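Phosphotriesterase family protein (PDB 3PNZ) probably hydrolyses phosphorylated sugar lactones, as a binuclear zinc lactonase of the amidohydrolase fold in the phosphotriesterase family. Local coordinates at residues A[24-29]-A[76-81]; A[41-46]-A[274-279]; A[47-52]-A[83-88]; A[17-22]-A[62-67]. All blocks are in the same frame, centred on the assembly; numbering follows the deposited sequence.

Interaction 1: A[24-29]-A[76-81]; sequences HIVCVP and LDVAQI. With ZN (zinc ion), chain I.
The loop that follows the first barrel strand of this amidohydrolase fold packs against helix 75-85 through Ile25 and Val26, directly after zinc ligand His24. Four apolar side chains, Ile25 and Val26 against Val78 and Ile81, carry the contact, and the nearest CA atoms, of Val26 and Val78, are 6.3 Å apart. Ile25 divides its two branches. CD1, at the end of the longer one, reaches CG1 of Val78 at 4.0 Å with the two side chains crossing near a right angle, whereas CG2 lies 3.8 Å from CD1 of Ile81 as those chains run past each other in opposite directions. In Val26, CG1 stands anti to the backbone N (chi1 -176°), which places CG2 beside that N and 3.6 Å from Ile81 CD1. The Ile81 terminus is thus shared by both loop residues. Val26 CG1 itself rests on Asp77 CB at 4.0 Å, at the more open margin. His24 points the other way, and its NE2 binds the zinc ion at 2.1 Å; His22, Asp272 and the carboxylated Lys154 bind the same metal. His24 ND1 is hydrogen-bonded to Thr67 OG1, a second-shell contact that probably helps to set the rotation of the imidazole. Ile25 also touches Ile63 and Asp65 of strand 62-65 and Ile89 of strand 88-92, while Ile81 and Asp77 meet Lys45 of helix 45-57.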
# COMPACT_ATOMS: atom_id res chain seq x y z
N HIS A 24 -4.74 4.06 4.04
CA HIS A 24 -5.22 5.30 3.42
C HIS A 24 -5.53 6.27 4.54
O HIS A 24 -5.92 5.86 5.62
CB HIS A 24 -6.44 5.04 2.54
CG HIS A 24 -6.17 4.05 1.46
ND1 HIS A 24 -5.60 4.40 0.25
CD2 HIS A 24 -6.30 2.70 1.44
CE1 HIS A 24 -5.43 3.31 -0.48
NE2 HIS A 24 -5.85 2.27 0.22
N ILE A 25 -5.34 7.57 4.29
CA ILE A 25 -5.42 8.55 5.37
C ILE A 25 -6.42 9.66 5.05
O ILE A 25 -7.39 9.87 5.79
CB ILE A 25 -4.04 9.15 5.67
CG1 ILE A 25 -3.04 8.03 5.99
CG2 ILE A 25 -4.13 10.11 6.85
CD1 ILE A 25 -1.59 8.51 6.08
N VAL A 26 -6.17 10.37 3.96
CA VAL A 26 -7.13 11.35 3.46
C VAL A 26 -7.24 11.16 1.96
O VAL A 26 -6.25 11.31 1.23
CB VAL A 26 -6.68 12.81 3.75
CG1 VAL A 26 -7.75 13.80 3.30
CG2 VAL A 26 -6.37 12.98 5.22
N CYS A 27 -8.43 10.81 1.48
CA CYS A 27 -8.60 10.55 0.06
C CYS A 27 -10.05 10.66 -0.35
O CYS A 27 -10.96 10.33 0.42
CB CYS A 27 -8.03 9.18 -0.32
SG CYS A 27 -8.64 7.81 0.69
N VAL A 28 -10.27 11.12 -1.58
CA VAL A 28 -11.61 11.29 -2.12
C VAL A 28 -11.66 10.72 -3.54
O VAL A 28 -11.67 11.46 -4.52
CB VAL A 28 -12.02 12.78 -2.12
CG1 VAL A 28 -13.50 12.95 -2.49
CG2 VAL A 28 -11.73 13.41 -0.77
N PRO A 29 -11.65 9.38 -3.65
CA PRO A 29 -11.61 8.67 -4.93
C PRO A 29 -12.71 9.16 -5.87
O PRO A 29 -13.88 9.11 -5.50
CB PRO A 29 -11.90 7.22 -4.54
CG PRO A 29 -11.59 7.11 -3.10
CD PRO A 29 -11.70 8.48 -2.49
N LEU A 76 -1.56 17.40 0.41
CA LEU A 76 -1.27 18.47 1.35
C LEU A 76 -1.85 18.19 2.73
O LEU A 76 -1.24 18.52 3.74
CB LEU A 76 -1.74 19.83 0.81
CG LEU A 76 -1.04 20.29 -0.47
CD1 LEU A 76 -1.65 21.59 -0.98
CD2 LEU A 76 0.46 20.45 -0.22
N ASP A 77 -3.03 17.57 2.78
CA ASP A 77 -3.65 17.24 4.06
C ASP A 77 -2.85 16.16 4.77
O ASP A 77 -2.64 16.21 5.98
CB ASP A 77 -5.09 16.76 3.86
CG ASP A 77 -6.03 17.88 3.43
OD1 ASP A 77 -6.06 18.93 4.11
OD2 ASP A 77 -6.76 17.71 2.43
N VAL A 78 -2.42 15.15 4.02
CA VAL A 78 -1.61 14.08 4.60
C VAL A 78 -0.27 14.62 5.11
O VAL A 78 0.19 14.25 6.19
CB VAL A 78 -1.41 12.93 3.60
CG1 VAL A 78 -0.46 11.87 4.16
CG2 VAL A 78 -2.77 12.30 3.26
N ALA A 79 0.35 15.50 4.34
CA ALA A 79 1.60 16.14 4.76
C ALA A 79 1.39 16.92 6.06
O ALA A 79 2.22 16.85 6.97
CB ALA A 79 2.15 17.05 3.66
N GLN A 80 0.28 17.63 6.15
CA GLN A 80 -0.01 18.40 7.36
C GLN A 80 -0.20 17.49 8.57
O GLN A 80 0.26 17.79 9.67
CB GLN A 80 -1.24 19.30 7.16
CG GLN A 80 -1.50 20.24 8.32
CD GLN A 80 -0.37 21.24 8.51
OE1 GLN A 80 0.28 21.64 7.55
NE2 GLN A 80 -0.14 21.65 9.76
N ILE A 81 -0.87 16.35 8.37
CA ILE A 81 -1.04 15.37 9.44
C ILE A 81 0.30 14.83 9.91
O ILE A 81 0.55 14.72 11.12
CB ILE A 81 -1.95 14.21 8.98
CG1 ILE A 81 -3.37 14.73 8.70
CG2 ILE A 81 -1.98 13.11 10.04
CD1 ILE A 81 -4.33 13.68 8.14
ZN ZN I . -5.54 0.25 -0.27

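Interaction 2: A[41-46]-A[274-279]; sequences LLDDKE and ARKTYY. With PO4 (phosphate ion), chain L.
Leu42 and Lys276 bring the two backbones to 6.2 Å between their CA atoms, where the loop leading into helix 45-57 passes the turn 275-279, whose Arg275 O accepts from both Tyr278 N and Tyr279 N. Lys276 makes the polar link. Its chain is extended as far as CE and then bends (chi4 78°), setting NZ 2.7 Å from Leu41 O in the carbonyl plane, at a C=O...N angle of 147°. Lys276 NZ also forms a salt bridge with Asp43 OD1 at 3.3 Å, weak as a hydrogen bond, and Asp38 supplies a further carboxylate, so the ammonium probably shares its charge with both. Leu42 provides the apolar half: CD1 meets Tyr279 CE1 at 3.6 Å, obliquely to the ring, and CD2 covers the peptide between Arg275 and Lys276, 3.7 Å from Arg275 C. Tyr279 OH is hydrogen-bonded to His24 O. Arg275 and Tyr278 reach a phosphate ion probably taken up from the crystallisation liquor. Arg275 NE donates to its O1 at 3.0 Å (N-H...O 159°), Tyr278 OH donates to O3 at 2.6 Å, and Arg275 CD lies over a face of the Tyr278 ring. Lys242, Lys244 and Tyr245 also hydrogen-bond the ion. Such a cluster, drawn from the loops after strands 234-237 and 267-269 on the zinc-bearing side of the barrel, is consistent with a site for the phosphate of a phosphorylated lactone.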
# COMPACT_ATOMS: atom_id res chain seq x y z
N LEU A 41 -14.99 7.82 1.18
CA LEU A 41 -14.32 9.11 1.12
C LEU A 41 -13.77 9.48 2.50
O LEU A 41 -14.54 9.75 3.43
CB LEU A 41 -15.27 10.20 0.62
CG LEU A 41 -16.13 9.85 -0.60
CD1 LEU A 41 -17.01 11.05 -0.98
CD2 LEU A 41 -15.29 9.40 -1.78
N LEU A 42 -12.45 9.47 2.65
CA LEU A 42 -11.83 9.92 3.88
C LEU A 42 -11.56 11.41 3.72
O LEU A 42 -10.46 11.82 3.35
CB LEU A 42 -10.54 9.16 4.16
CG LEU A 42 -10.73 7.66 4.43
CD1 LEU A 42 -9.39 6.95 4.63
CD2 LEU A 42 -11.63 7.45 5.63
N ASP A 43 -12.57 12.23 4.00
CA ASP A 43 -12.57 13.61 3.53
C ASP A 43 -12.53 14.65 4.65
O ASP A 43 -12.94 15.79 4.43
CB ASP A 43 -13.79 13.84 2.64
CG ASP A 43 -15.10 13.52 3.35
OD1 ASP A 43 -15.07 13.15 4.55
OD2 ASP A 43 -16.16 13.64 2.70
N ASP A 44 -12.04 14.26 5.82
CA ASP A 44 -11.90 15.19 6.94
C ASP A 44 -10.52 15.08 7.59
O ASP A 44 -10.26 14.18 8.38
CB ASP A 44 -12.99 14.95 7.99
CG ASP A 44 -13.03 16.04 9.06
OD1 ASP A 44 -11.97 16.44 9.57
OD2 ASP A 44 -14.15 16.49 9.38
N LYS A 45 -9.65 16.04 7.27
CA LYS A 45 -8.26 16.00 7.74
C LYS A 45 -8.15 15.86 9.26
O LYS A 45 -7.33 15.10 9.76
CB LYS A 45 -7.50 17.24 7.23
CG LYS A 45 -6.04 17.34 7.69
CD LYS A 45 -5.91 18.03 9.05
CE LYS A 45 -4.51 18.62 9.24
NZ LYS A 45 -4.37 19.24 10.59
N GLU A 46 -8.97 16.59 10.01
CA GLU A 46 -8.83 16.56 11.46
C GLU A 46 -9.28 15.22 12.05
O GLU A 46 -8.71 14.75 13.04
CB GLU A 46 -9.57 17.73 12.12
CG GLU A 46 -9.02 19.12 11.72
CD GLU A 46 -7.56 19.33 12.09
OE1 GLU A 46 -7.04 18.65 13.01
OE2 GLU A 46 -6.91 20.21 11.46
N ALA A 274 -9.76 2.10 4.70
CA ALA A 274 -10.17 2.92 3.57
C ALA A 274 -11.57 3.51 3.71
O ALA A 274 -12.06 4.14 2.78
CB ALA A 274 -10.07 2.12 2.28
N ARG A 275 -12.21 3.29 4.85
CA ARG A 275 -13.60 3.68 5.04
C ARG A 275 -13.81 4.52 6.30
O ARG A 275 -13.13 4.33 7.30
CB ARG A 275 -14.49 2.44 5.14
CG ARG A 275 -14.70 1.72 3.83
CD ARG A 275 -15.54 0.46 4.04
NE ARG A 275 -15.79 -0.24 2.79
CZ ARG A 275 -16.85 -0.02 2.02
NH1 ARG A 275 -17.74 0.90 2.38
NH2 ARG A 275 -17.01 -0.69 0.89
N LYS A 276 -14.79 5.43 6.24
CA LYS A 276 -15.19 6.17 7.43
C LYS A 276 -15.54 5.19 8.56
O LYS A 276 -15.16 5.40 9.71
CB LYS A 276 -16.40 7.07 7.14
CG LYS A 276 -16.09 8.33 6.33
CD LYS A 276 -17.30 9.27 6.32
CE LYS A 276 -16.99 10.62 5.67
NZ LYS A 276 -16.99 10.55 4.18
N THR A 277 -16.26 4.12 8.20
CA THR A 277 -16.69 3.14 9.19
C THR A 277 -15.54 2.30 9.74
O THR A 277 -15.73 1.53 10.67
CB THR A 277 -17.77 2.20 8.61
OG1 THR A 277 -17.30 1.64 7.38
CG2 THR A 277 -19.08 2.95 8.37
N TYR A 278 -14.35 2.47 9.17
CA TYR A 278 -13.17 1.78 9.66
C TYR A 278 -12.35 2.66 10.60
O TYR A 278 -11.62 2.17 11.46
CB TYR A 278 -12.27 1.35 8.51
CG TYR A 278 -12.77 0.20 7.66
CD1 TYR A 278 -13.91 -0.53 8.01
CD2 TYR A 278 -12.11 -0.15 6.49
CE1 TYR A 278 -14.35 -1.59 7.22
CE2 TYR A 278 -12.55 -1.20 5.69
CZ TYR A 278 -13.67 -1.91 6.07
OH TYR A 278 -14.10 -2.96 5.28
N TYR A 279 -12.46 3.98 10.42
CA TYR A 279 -11.76 4.93 11.27
C TYR A 279 -12.50 5.12 12.59
O TYR A 279 -13.73 5.23 12.62
CB TYR A 279 -11.61 6.27 10.56
CG TYR A 279 -10.30 6.43 9.83
CD1 TYR A 279 -10.03 5.73 8.65
CD2 TYR A 279 -9.32 7.29 10.32
CE1 TYR A 279 -8.81 5.88 7.98
CE2 TYR A 279 -8.11 7.44 9.67
CZ TYR A 279 -7.86 6.75 8.51
OH TYR A 279 -6.64 6.92 7.89
P PO4 L . -12.92 -2.84 1.88
O1 PO4 L . -14.42 -2.70 1.87
O2 PO4 L . -12.31 -1.49 1.61
O3 PO4 L . -12.46 -3.31 3.25
O4 PO4 L . -12.47 -3.82 0.82

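Interaction 3: A[47-52]-A[83-88]; sequences KSQLDV and KETGIQ
Gln49 meets Glu84 and Thr85 across two neighbouring helices, and Val52, one turn later in 47-52, meets Thr85 and, just beyond the helix end, Ile87. Gln49 is extended: CG stands anti to the backbone N and the rest of the chain continues straight, which carries the amide across to the other helix. There NE2 donates to Glu84 OE1 at 2.9 Å, with an N-H...O angle of 168°. The acceptor lies in the amide plane, but the donor approaches from above the carboxylate, 58° out of its plane, and the two flat groups are turned 84° against each other. Lys45 NZ binds both Gln49 OE1 and Glu84 OE2, so the remaining oxygen of each group shares one ammonium and the three side chains form a closed polar network. Next to this network, Gln49 CG packs on Thr85 CG2 at 3.8 Å. Val52 comes next, and its CG1 meets both Ile87 CG1, 3.5 Å away, and Thr85 OG1, at 3.6 Å. That hydroxyl oxygen accepts from Ile87 N at 3.1 Å in an ST turn and is also hydrogen-bonded to Ile81 O; the turn holds the chain as it leaves the helix through Gly86, at positive phi, and presents Ile87 to the valine. Ile81 of helix 75-85 touches Gln49 and Val52 as well, and Ile87 reaches Phe55 and Ala56 further along helix 45-57. The contact thus joins two adjacent outer helices of the barrel just where the second of them turns into strand 88-92.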
# COMPACT_ATOMS: atom_id res chain seq x y z
N LYS A 47 -10.28 14.60 11.43
CA LYS A 47 -10.73 13.28 11.88
C LYS A 47 -9.68 12.21 11.56
O LYS A 47 -9.35 11.39 12.42
CB LYS A 47 -12.10 12.92 11.29
CG LYS A 47 -13.24 13.75 11.88
CD LYS A 47 -14.60 13.36 11.30
CE LYS A 47 -15.71 14.20 11.92
NZ LYS A 47 -17.03 13.88 11.34
N SER A 48 -9.15 12.23 10.34
CA SER A 48 -8.08 11.30 9.99
C SER A 48 -6.92 11.47 10.95
O SER A 48 -6.33 10.50 11.42
CB SER A 48 -7.62 11.49 8.55
OG SER A 48 -8.69 11.29 7.64
N GLN A 49 -6.60 12.73 11.25
CA GLN A 49 -5.47 13.02 12.13
C GLN A 49 -5.63 12.41 13.53
O GLN A 49 -4.67 11.94 14.13
CB GLN A 49 -5.24 14.53 12.23
CG GLN A 49 -4.13 14.89 13.20
CD GLN A 49 -3.70 16.34 13.07
OE1 GLN A 49 -3.87 16.96 12.02
NE2 GLN A 49 -3.14 16.88 14.15
N LEU A 50 -6.86 12.39 14.04
CA LEU A 50 -7.09 11.81 15.36
C LEU A 50 -6.72 10.32 15.39
O LEU A 50 -6.16 9.84 16.38
CB LEU A 50 -8.52 12.05 15.82
CG LEU A 50 -8.84 13.51 16.14
CD1 LEU A 50 -10.35 13.73 16.27
CD2 LEU A 50 -8.12 13.94 17.39
N ASP A 51 -7.03 9.59 14.32
CA ASP A 51 -6.62 8.19 14.24
C ASP A 51 -5.09 8.04 14.14
O ASP A 51 -4.49 7.21 14.80
CB ASP A 51 -7.29 7.47 13.07
CG ASP A 51 -8.67 6.93 13.42
OD1 ASP A 51 -8.83 5.68 13.53
OD2 ASP A 51 -9.60 7.74 13.60
N VAL A 52 -4.47 8.85 13.29
CA VAL A 52 -3.02 8.81 13.16
C VAL A 52 -2.36 9.13 14.51
O VAL A 52 -1.36 8.52 14.89
CB VAL A 52 -2.52 9.77 12.06
CG1 VAL A 52 -0.99 9.80 12.01
CG2 VAL A 52 -3.09 9.36 10.71
N LYS A 83 3.22 16.31 9.70
CA LYS A 83 3.85 17.39 10.45
C LYS A 83 3.33 17.50 11.88
O LYS A 83 4.11 17.58 12.83
CB LYS A 83 3.67 18.73 9.73
CG LYS A 83 4.18 19.92 10.52
CD LYS A 83 4.77 20.98 9.62
CE LYS A 83 3.73 21.58 8.69
NZ LYS A 83 4.27 22.79 8.00
N GLU A 84 2.01 17.48 12.04
CA GLU A 84 1.40 17.67 13.36
C GLU A 84 1.53 16.47 14.31
O GLU A 84 1.67 16.65 15.51
CB GLU A 84 -0.08 18.09 13.23
CG GLU A 84 -0.30 19.43 12.55
CD GLU A 84 -1.74 19.90 12.64
OE1 GLU A 84 -2.37 19.67 13.69
OE2 GLU A 84 -2.23 20.51 11.66
N THR A 85 1.52 15.26 13.77
CA THR A 85 1.57 14.07 14.62
C THR A 85 2.98 13.52 14.80
O THR A 85 3.24 12.78 15.75
CB THR A 85 0.73 12.93 14.03
OG1 THR A 85 1.28 12.54 12.77
CG2 THR A 85 -0.72 13.36 13.84
N GLY A 86 3.87 13.84 13.87
CA GLY A 86 5.21 13.29 13.90
C GLY A 86 5.34 11.94 13.20
O GLY A 86 6.43 11.37 13.13
N ILE A 87 4.22 11.42 12.69
CA ILE A 87 4.25 10.13 12.00
C ILE A 87 4.85 10.30 10.61
O ILE A 87 4.45 11.18 9.85
CB ILE A 87 2.83 9.52 11.88
CG1 ILE A 87 2.26 9.24 13.27
CG2 ILE A 87 2.84 8.25 11.01
CD1 ILE A 87 3.09 8.27 14.08
N GLN A 88 5.81 9.45 10.29
CA GLN A 88 6.44 9.47 8.97
C GLN A 88 5.50 8.85 7.94
O GLN A 88 4.88 7.82 8.22
CB GLN A 88 7.77 8.72 9.02
CG GLN A 88 8.75 9.39 9.98
CD GLN A 88 9.98 8.55 10.31
OE1 GLN A 88 11.06 9.10 10.54
NE2 GLN A 88 9.82 7.24 10.36

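Interaction 4: A[17-22]-A[62-67]; sequences GFTYSH and TIVDAT. With ZN (zinc ion), chain I.
Three backbone hydrogen bonds join 17-22 to 62-67. Thr62 N donates to Phe18 O and Tyr20 N to Thr62 O, each at 3.1 Å, and Val64 N donates to Tyr20 O at 2.9 Å with an N-H...O angle of 175°. Thr19 pairs with Thr62 and Tyr20 with Ile63, and the end-to-end directions of the touching parts differ by 7°, which establishes a parallel pairing. A CA-H...O contact from Thr19 CA to Thr62 O, 3.3 Å apart, supplements the amide bonds. These are the first two strands of the phosphotriesterase-type TIM barrel, and strand 88-92 continues the sheet beyond 62-65. Among side-chain contacts, Thr19 and Thr62 lie side by side on one face with the same rotamer, Thr19 OG1 3.5 Å from Thr62 CB; their hydroxyls are bound to Gly17 O and to Leu16 O respectively. The first strand then turns a corner at Ser21, whose carbonyl oxygen abuts Val64 CB. In metal binding, His22, at that corner, has CG anti to the backbone N, and its NE2 binds the zinc ion at 2.1 Å. Ala66 CB sits over one face of this imidazole in a CH-pi contact, 3.5 Å from the ring centroid and 15° off its normal, while ND1 is hydrogen-bonded to His185. In an Asx turn, Asp65 OD1 accepts from both Thr67 N and Thr67 OG1, gripping the hydroxyl that also meets His24 ND1.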
# COMPACT_ATOMS: atom_id res chain seq x y z
N GLY A 17 11.15 2.43 12.02
CA GLY A 17 10.44 2.00 13.21
C GLY A 17 9.17 1.22 12.90
O GLY A 17 9.03 0.65 11.81
N PHE A 18 8.26 1.21 13.87
CA PHE A 18 7.02 0.44 13.78
C PHE A 18 6.14 0.98 12.66
O PHE A 18 5.77 2.16 12.66
CB PHE A 18 6.27 0.49 15.12
CG PHE A 18 5.13 -0.48 15.20
CD1 PHE A 18 5.31 -1.73 15.76
CD2 PHE A 18 3.89 -0.14 14.71
CE1 PHE A 18 4.26 -2.64 15.82
CE2 PHE A 18 2.84 -1.04 14.77
CZ PHE A 18 3.03 -2.29 15.33
N THR A 19 5.80 0.12 11.70
CA THR A 19 5.21 0.58 10.44
C THR A 19 3.96 -0.20 10.06
O THR A 19 3.94 -1.43 10.13
CB THR A 19 6.22 0.41 9.26
OG1 THR A 19 7.39 1.20 9.50
CG2 THR A 19 5.58 0.84 7.94
N TYR A 20 2.92 0.53 9.64
CA TYR A 20 1.78 -0.07 8.94
C TYR A 20 2.07 0.02 7.45
O TYR A 20 2.26 1.11 6.93
CB TYR A 20 0.49 0.70 9.22
CG TYR A 20 -0.17 0.49 10.57
CD1 TYR A 20 0.27 -0.50 11.45
CD2 TYR A 20 -1.25 1.27 10.96
CE1 TYR A 20 -0.35 -0.68 12.69
CE2 TYR A 20 -1.87 1.10 12.19
CZ TYR A 20 -1.42 0.12 13.05
OH TYR A 20 -2.06 -0.04 14.27
N SER A 21 2.06 -1.12 6.76
CA SER A 21 2.56 -1.19 5.39
C SER A 21 1.58 -0.88 4.24
O SER A 21 2.00 -0.84 3.09
CB SER A 21 3.20 -2.56 5.15
OG SER A 21 4.39 -2.71 5.91
N HIS A 22 0.30 -0.67 4.54
CA HIS A 22 -0.67 -0.34 3.50
C HIS A 22 -1.90 0.31 4.12
O HIS A 22 -2.76 -0.37 4.67
CB HIS A 22 -1.10 -1.59 2.71
CG HIS A 22 -2.06 -1.29 1.59
ND1 HIS A 22 -1.73 -1.51 0.27
CD2 HIS A 22 -3.31 -0.79 1.59
CE1 HIS A 22 -2.75 -1.15 -0.50
NE2 HIS A 22 -3.72 -0.71 0.28
N THR A 62 5.60 4.97 11.47
CA THR A 62 5.46 5.19 10.04
C THR A 62 4.18 4.56 9.49
O THR A 62 3.81 3.46 9.88
CB THR A 62 6.65 4.58 9.28
OG1 THR A 62 7.86 5.20 9.73
CG2 THR A 62 6.50 4.78 7.76
N ILE A 63 3.54 5.27 8.58
CA ILE A 63 2.44 4.72 7.79
C ILE A 63 2.76 4.81 6.31
O ILE A 63 3.11 5.87 5.80
CB ILE A 63 1.11 5.45 8.06
CG1 ILE A 63 0.68 5.25 9.52
CG2 ILE A 63 0.02 4.98 7.08
CD1 ILE A 63 -0.51 6.11 9.91
N VAL A 64 2.66 3.67 5.63
CA VAL A 64 2.77 3.65 4.18
C VAL A 64 1.38 3.93 3.61
O VAL A 64 0.46 3.13 3.77
CB VAL A 64 3.31 2.30 3.65
CG1 VAL A 64 3.42 2.34 2.14
CG2 VAL A 64 4.67 2.01 4.27
N ASP A 65 1.25 5.08 2.96
CA ASP A 65 -0.03 5.53 2.41
C ASP A 65 -0.13 5.09 0.96
O ASP A 65 0.58 5.60 0.10
CB ASP A 65 -0.10 7.05 2.50
CG ASP A 65 -1.40 7.61 1.97
OD1 ASP A 65 -2.14 6.90 1.25
OD2 ASP A 65 -1.70 8.79 2.28
N ALA A 66 -1.01 4.13 0.70
CA ALA A 66 -1.05 3.49 -0.61
C ALA A 66 -1.96 4.20 -1.61
O ALA A 66 -2.23 3.68 -2.69
CB ALA A 66 -1.48 2.02 -0.45
N THR A 67 -2.40 5.41 -1.26
CA THR A 67 -3.31 6.17 -2.13
C THR A 67 -2.60 6.58 -3.42
O THR A 67 -1.62 7.34 -3.39
CB THR A 67 -3.84 7.43 -1.42
OG1 THR A 67 -4.37 7.07 -0.13
CG2 THR A 67 -4.91 8.12 -2.26
ZN ZN I . -5.54 0.25 -0.27

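From the N terminus, the first strand enters interaction 4, which closes a loop of about 40 residues by pairing 17-22 with 62-67. The loop just after that strand opens interaction 1, which reaches helix 75-85 and so crosses interaction 4. Interaction 2 begins at 41-46 and makes the longest closure, to 274-279 beyond strand 267-269, crossing interactions 1 and 4; interaction 3, joining helices 45-57 and 75-85, falls within its span but also crosses both. Cys27 N to Leu42 O probably links interactions 1 and 2, Ser48 OG to Ile25 O links 3 and 1, and the backbone bond from Ile63 N to Gln88 O links 4 and 3. Interactions 1 and 4 supply ligands to one zinc ion.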